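Local coordinates for protein pyruvate kinase (Pseudomonas aeruginosa, PDB 6QXL) that probably catalyses phosphoryl transfer from phosphoenolpyruvate to ADP, giving pyruvate and ATP in the final step of glycolysis, at residues 50-55 and 63-68; 187-192 and 411-416. One frame throughout, in Å; residues are numbered along the deposited sequence.

Contact 1 (50-55 and 63-68); sequences RLVREL and VALLGD
NH2 of R53, whose guanidinium lies against L65, is gripped by two acceptors. It forms a salt bridge with D189 OD2 and a hydrogen bond with D187 O. NH1 bonds M186 O, so the flat group is held at two corners. One face of it is laid over L65. L65 CD1 sits 3.5 Å from R53 CZ, above the centre of the guanidinium plane. L65 CG backs it up, 3.9 Å from R53 NE. The R53 chain is extended from CG to NE, with chi2 173° and chi3 166°. This carries the charged end across L65 to the turn that leads into strand 190-193. A second, apolar patch lies beside it. V52 CG1 meets V63 CG1 at 3.8 Å, and the two side chains cross at about a right angle. The same methyl of V52 lies 4.1 Å from L65 CD2. Thus the two methyls of L65 are divided between the arginine and the valine. V52 also touches I26 of helix 19-28 and L12. The contact is the helix-on-strand layer of the beta-alpha-beta unit 32-36, 42-58, 64-68, with strand 64-68 lying between strands 32-36 and 190-193 of the barrel.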
loop_
_atom_site.group_PDB
_atom_site.type_symbol
_atom_site.label_atom_id
_atom_site.label_comp_id
_atom_site.label_asym_id
_atom_site.label_seq_id
_atom_site.Cartn_x
_atom_site.Cartn_y
_atom_site.Cartn_z
ATOM N N ARG A 50 14.716 11.995 47.384
ATOM C CA ARG A 50 15.776 11.189 47.977
ATOM C C ARG A 50 15.294 9.758 48.199
ATOM O O ARG A 50 16.031 8.800 47.951
ATOM C CB ARG A 50 16.242 11.829 49.281
ATOM C CG ARG A 50 17.382 11.194 50.042
ATOM C CD ARG A 50 17.938 12.036 51.187
ATOM N NE ARG A 50 18.030 13.523 51.071
ATOM C CZ ARG A 50 18.828 14.187 50.225
ATOM N NH1 ARG A 50 18.806 15.514 50.197
ATOM N NH2 ARG A 50 19.638 13.528 49.399
ATOM N N LEU A 51 14.052 9.619 48.630
ATOM C CA LEU A 51 13.515 8.322 49.000
ATOM C C LEU A 51 13.297 7.435 47.772
ATOM O O LEU A 51 13.552 6.230 47.827
ATOM C CB LEU A 51 12.196 8.531 49.758
ATOM C CG LEU A 51 11.768 7.625 50.906
ATOM C CD1 LEU A 51 12.908 7.288 51.838
ATOM C CD2 LEU A 51 10.650 8.300 51.692
ATOM N N VAL A 52 12.833 8.021 46.674
ATOM C CA VAL A 52 12.580 7.237 45.471
ATOM C C VAL A 52 13.906 6.757 44.910
ATOM O O VAL A 52 14.038 5.590 44.548
ATOM C CB VAL A 52 11.774 8.023 44.412
ATOM C CG1 VAL A 52 11.633 7.223 43.124
ATOM C CG2 VAL A 52 10.475 8.506 44.882
ATOM N N ARG A 53 14.900 7.631 44.873
ATOM C CA ARG A 53 16.213 7.234 44.353
ATOM C C ARG A 53 16.870 6.157 45.199
ATOM O O ARG A 53 17.478 5.246 44.662
ATOM C CB ARG A 53 17.127 8.450 44.189
ATOM C CG ARG A 53 16.750 9.256 42.965
ATOM C CD ARG A 53 17.502 10.554 42.850
ATOM N NE ARG A 53 17.328 11.103 41.494
ATOM C CZ ARG A 53 17.519 12.382 41.143
ATOM N NH1 ARG A 53 17.938 13.277 42.030
ATOM N NH2 ARG A 53 17.303 12.763 39.892
ATOM N N GLU A 54 16.717 6.254 46.513
ATOM C CA GLU A 54 17.249 5.248 47.435
ATOM C C GLU A 54 16.567 3.911 47.224
ATOM O O GLU A 54 17.218 2.888 47.057
ATOM C CB GLU A 54 17.084 5.740 48.876
ATOM C CG GLU A 54 18.191 6.718 49.280
ATOM C CD GLU A 54 17.939 7.448 50.600
ATOM O OE1 GLU A 54 18.651 8.441 50.874
ATOM O OE2 GLU A 54 17.040 7.022 51.353
ATOM N N LEU A 55 15.252 3.930 47.200
ATOM C CA LEU A 55 14.469 2.710 47.070
ATOM C C LEU A 55 14.603 2.075 45.680
ATOM O O LEU A 55 14.602 0.845 45.555
ATOM C CB LEU A 55 13.022 3.008 47.409
ATOM C CG LEU A 55 12.792 3.268 48.890
ATOM C CD1 LEU A 55 11.480 4.007 49.131
ATOM C CD2 LEU A 55 12.800 1.962 49.678
ATOM N N VAL A 63 14.582 4.778 38.104
ATOM C CA VAL A 63 13.404 5.612 38.091
ATOM C C VAL A 63 13.817 7.065 37.899
ATOM O O VAL A 63 14.588 7.610 38.674
ATOM C CB VAL A 63 12.613 5.453 39.391
ATOM C CG1 VAL A 63 11.408 6.401 39.414
ATOM C CG2 VAL A 63 12.182 3.984 39.568
ATOM N N ALA A 64 13.297 7.698 36.854
ATOM C CA ALA A 64 13.552 9.110 36.638
ATOM C C ALA A 64 12.678 9.942 37.561
ATOM O O ALA A 64 11.668 9.463 38.070
ATOM C CB ALA A 64 13.283 9.485 35.186
ATOM N N LEU A 65 13.090 11.196 37.745
ATOM C CA LEU A 65 12.331 12.172 38.477
ATOM C C LEU A 65 11.955 13.297 37.554
ATOM O O LEU A 65 12.807 13.898 36.909
ATOM C CB LEU A 65 13.122 12.732 39.660
ATOM C CG LEU A 65 13.584 11.757 40.737
ATOM C CD1 LEU A 65 14.082 12.553 41.971
ATOM C CD2 LEU A 65 12.511 10.761 41.152
ATOM N N LEU A 66 10.658 13.582 37.514
ATOM C CA LEU A 66 10.117 14.628 36.684
ATOM C C LEU A 66 9.529 15.675 37.614
ATOM O O LEU A 66 8.750 15.336 38.513
ATOM C CB LEU A 66 9.046 14.048 35.759
ATOM C CG LEU A 66 8.369 15.035 34.814
ATOM C CD1 LEU A 66 7.999 14.334 33.532
ATOM C CD2 LEU A 66 7.131 15.647 35.418
ATOM N N GLY A 67 9.898 16.934 37.370
ATOM C CA GLY A 67 9.401 18.062 38.133
ATOM C C GLY A 67 8.471 18.874 37.271
ATOM O O GLY A 67 8.857 19.326 36.189
ATOM N N ASP A 68 7.249 19.070 37.754
ATOM C CA ASP A 68 6.197 19.697 36.974
ATOM C C ASP A 68 5.968 21.115 37.471
ATOM O O ASP A 68 5.467 21.304 38.571
ATOM C CB ASP A 68 4.910 18.825 37.054
ATOM C CG ASP A 68 3.928 19.090 35.925
ATOM O OD1 ASP A 68 3.716 20.282 35.600
ATOM O OD2 ASP A 68 3.377 18.122 35.335
#

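Contact 2 (187-192 and 411-416); sequences DLDYVA and TQARVA
Y190 reaches R414 with its hydroxyl. Its CB stays on the barrel side, against L66 of strand 64-68. CG lies anti to the carbonyl carbon, and the ring extends from there toward the C-terminal domain. A64 lies along the CD2-CE2 edge of the ring, and W217 and V219 of strand 217-222 also touch the side chain. CE2 and CZ come near R414 O, CE2 at 3.7 Å. That oxygen lies at the ring edge, near the ring plane. At the tip, Y190 OH donates a hydrogen bond to R414 O of 2.8 Å. The C=O...OH angle is 124°, and the donor is tilted 35° from the carbonyl plane. R414 CG packs against the hydroxyl as well, 3.5 Å from Y190 OH. The arginine then turns away. Its chain bends at chi3, its guanidinium plane stands at 87° to the tyrosine ring, NE bonds S386 O, and NH2 pairs with E410. Next to the tyrosine, the D189 carboxylate rests on the methyl of A413. A413 CB is 3.5 Å from D189 OD1 and 3.7 Å from D189 OD2. Both carboxylate oxygens have other partners: OD1 forms a salt bridge with R409, while OD2 is shared by R53 and the backbone N-H of L65. This is the junction between the barrel and the C-terminal alpha/beta domain of pyruvate kinase. It lies at the N-terminal end of a barrel strand, the end opposite the active site of a TIM barrel.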
loop_
_atom_site.group_PDB
_atom_site.type_symbol
_atom_site.label_atom_id
_atom_site.label_comp_id
_atom_site.label_asym_id
_atom_site.label_seq_id
_atom_site.Cartn_x
_atom_site.Cartn_y
_atom_site.Cartn_z
ATOM N N ASP A 187 18.841 17.923 40.966
ATOM C CA ASP A 187 19.310 17.084 39.836
ATOM C C ASP A 187 18.182 16.284 39.201
ATOM O O ASP A 187 18.305 15.083 38.962
ATOM C CB ASP A 187 20.440 16.115 40.262
ATOM C CG ASP A 187 21.769 16.792 40.387
ATOM O OD1 ASP A 187 21.923 18.026 40.087
ATOM O OD2 ASP A 187 22.687 16.037 40.759
ATOM N N LEU A 188 17.063 16.948 38.945
ATOM C CA LEU A 188 15.931 16.270 38.344
ATOM C C LEU A 188 16.251 15.880 36.904
ATOM O O LEU A 188 16.957 16.594 36.194
ATOM C CB LEU A 188 14.686 17.154 38.399
ATOM C CG LEU A 188 14.135 17.498 39.787
ATOM C CD1 LEU A 188 12.805 18.199 39.649
ATOM C CD2 LEU A 188 13.995 16.261 40.666
ATOM N N ASP A 189 15.733 14.730 36.498
ATOM C CA ASP A 189 15.973 14.199 35.164
ATOM C C ASP A 189 15.101 14.871 34.099
ATOM O O ASP A 189 15.543 15.067 32.967
ATOM C CB ASP A 189 15.751 12.705 35.194
ATOM C CG ASP A 189 16.570 12.037 36.280
ATOM O OD1 ASP A 189 17.804 12.080 36.207
ATOM O OD2 ASP A 189 15.992 11.536 37.244
ATOM N N TYR A 190 13.866 15.224 34.466
ATOM C CA TYR A 190 12.938 15.895 33.555
ATOM C C TYR A 190 12.278 17.061 34.261
ATOM O O TYR A 190 11.984 16.996 35.450
ATOM C CB TYR A 190 11.848 14.922 33.059
ATOM C CG TYR A 190 12.336 13.881 32.094
ATOM C CD1 TYR A 190 12.525 14.181 30.751
ATOM C CD2 TYR A 190 12.617 12.596 32.523
ATOM C CE1 TYR A 190 12.977 13.219 29.870
ATOM C CE2 TYR A 190 13.068 11.629 31.641
ATOM C CZ TYR A 190 13.219 11.943 30.326
ATOM O OH TYR A 190 13.691 10.988 29.478
ATOM N N VAL A 191 12.028 18.117 33.505
ATOM C CA VAL A 191 11.255 19.261 33.969
ATOM C C VAL A 191 10.161 19.530 32.947
ATOM O O VAL A 191 10.433 19.634 31.756
ATOM C CB VAL A 191 12.136 20.500 34.119
ATOM C CG1 VAL A 191 11.307 21.749 34.382
ATOM C CG2 VAL A 191 13.107 20.285 35.261
ATOM N N ALA A 192 8.927 19.665 33.428
ATOM C CA ALA A 192 7.775 19.887 32.558
ATOM C C ALA A 192 7.285 21.309 32.663
ATOM O O ALA A 192 7.064 21.822 33.765
ATOM C CB ALA A 192 6.659 18.930 32.904
ATOM N N THR A 411 22.125 9.537 32.304
ATOM C CA THR A 411 21.626 8.756 31.187
ATOM C C THR A 411 20.853 7.546 31.667
ATOM O O THR A 411 19.799 7.228 31.123
ATOM C CB THR A 411 22.801 8.340 30.265
ATOM O OG1 THR A 411 23.449 9.529 29.792
ATOM C CG2 THR A 411 22.344 7.509 29.102
ATOM N N GLN A 412 21.372 6.866 32.685
ATOM C CA GLN A 412 20.694 5.672 33.217
ATOM C C GLN A 412 19.247 5.972 33.634
ATOM O O GLN A 412 18.379 5.123 33.502
ATOM C CB GLN A 412 21.466 5.110 34.412
ATOM C CG GLN A 412 22.767 4.408 34.032
ATOM C CD GLN A 412 23.752 4.289 35.187
ATOM O OE1 GLN A 412 23.457 4.686 36.325
ATOM N NE2 GLN A 412 24.924 3.801 34.890
ATOM N N ALA A 413 19.001 7.189 34.137
ATOM C CA ALA A 413 17.659 7.594 34.537
ATOM C C ALA A 413 16.833 8.099 33.364
ATOM O O ALA A 413 15.659 7.767 33.237
ATOM C CB ALA A 413 17.729 8.660 35.613
ATOM N N ARG A 414 17.443 8.917 32.525
ATOM C CA ARG A 414 16.763 9.499 31.378
ATOM C C ARG A 414 15.976 8.461 30.584
ATOM O O ARG A 414 14.781 8.609 30.327
ATOM C CB ARG A 414 17.787 10.155 30.467
ATOM C CG ARG A 414 17.199 11.280 29.681
ATOM C CD ARG A 414 18.119 11.680 28.569
ATOM N NE ARG A 414 19.487 12.075 28.827
ATOM C CZ ARG A 414 19.882 13.156 29.469
ATOM N NH1 ARG A 414 19.018 13.970 30.068
ATOM N NH2 ARG A 414 21.181 13.392 29.583
ATOM N N VAL A 415 16.623 7.367 30.255
ATOM C CA VAL A 415 16.007 6.390 29.365
ATOM C C VAL A 415 14.861 5.629 30.023
ATOM O O VAL A 415 14.152 4.899 29.350
ATOM C CB VAL A 415 17.040 5.423 28.772
ATOM C CG1 VAL A 415 18.133 6.196 28.073
ATOM C CG2 VAL A 415 17.627 4.509 29.835
ATOM N N ALA A 416 14.651 5.817 31.320
ATOM C CA ALA A 416 13.523 5.174 31.986
ATOM C C ALA A 416 12.162 5.557 31.379
ATOM O O ALA A 416 11.232 4.773 31.432
ATOM C CB ALA A 416 13.544 5.465 33.480
#

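In the fold
From the N terminus, the chain runs through strand 32-36 and helix 42-58, then turns back into strand 64-68. Contact 1 closes this short local loop, with seven residues between its segments. The chain later forms strand 190-193, the neighbour of 64-68 in the barrel. Contact 2 opens there and closes at helix 409-414, with 218 residues between its segments. The contacts are therefore in series, neither nested nor crossed. Their centres are 9 Å apart, and they also meet directly. G67 O and A192 N, 2.8 Å apart, probably bond between the two strands. A64 CB packs against A413 O. Together, the contacts connect an outer barrel helix, two adjacent barrel strands and the C-terminal domain.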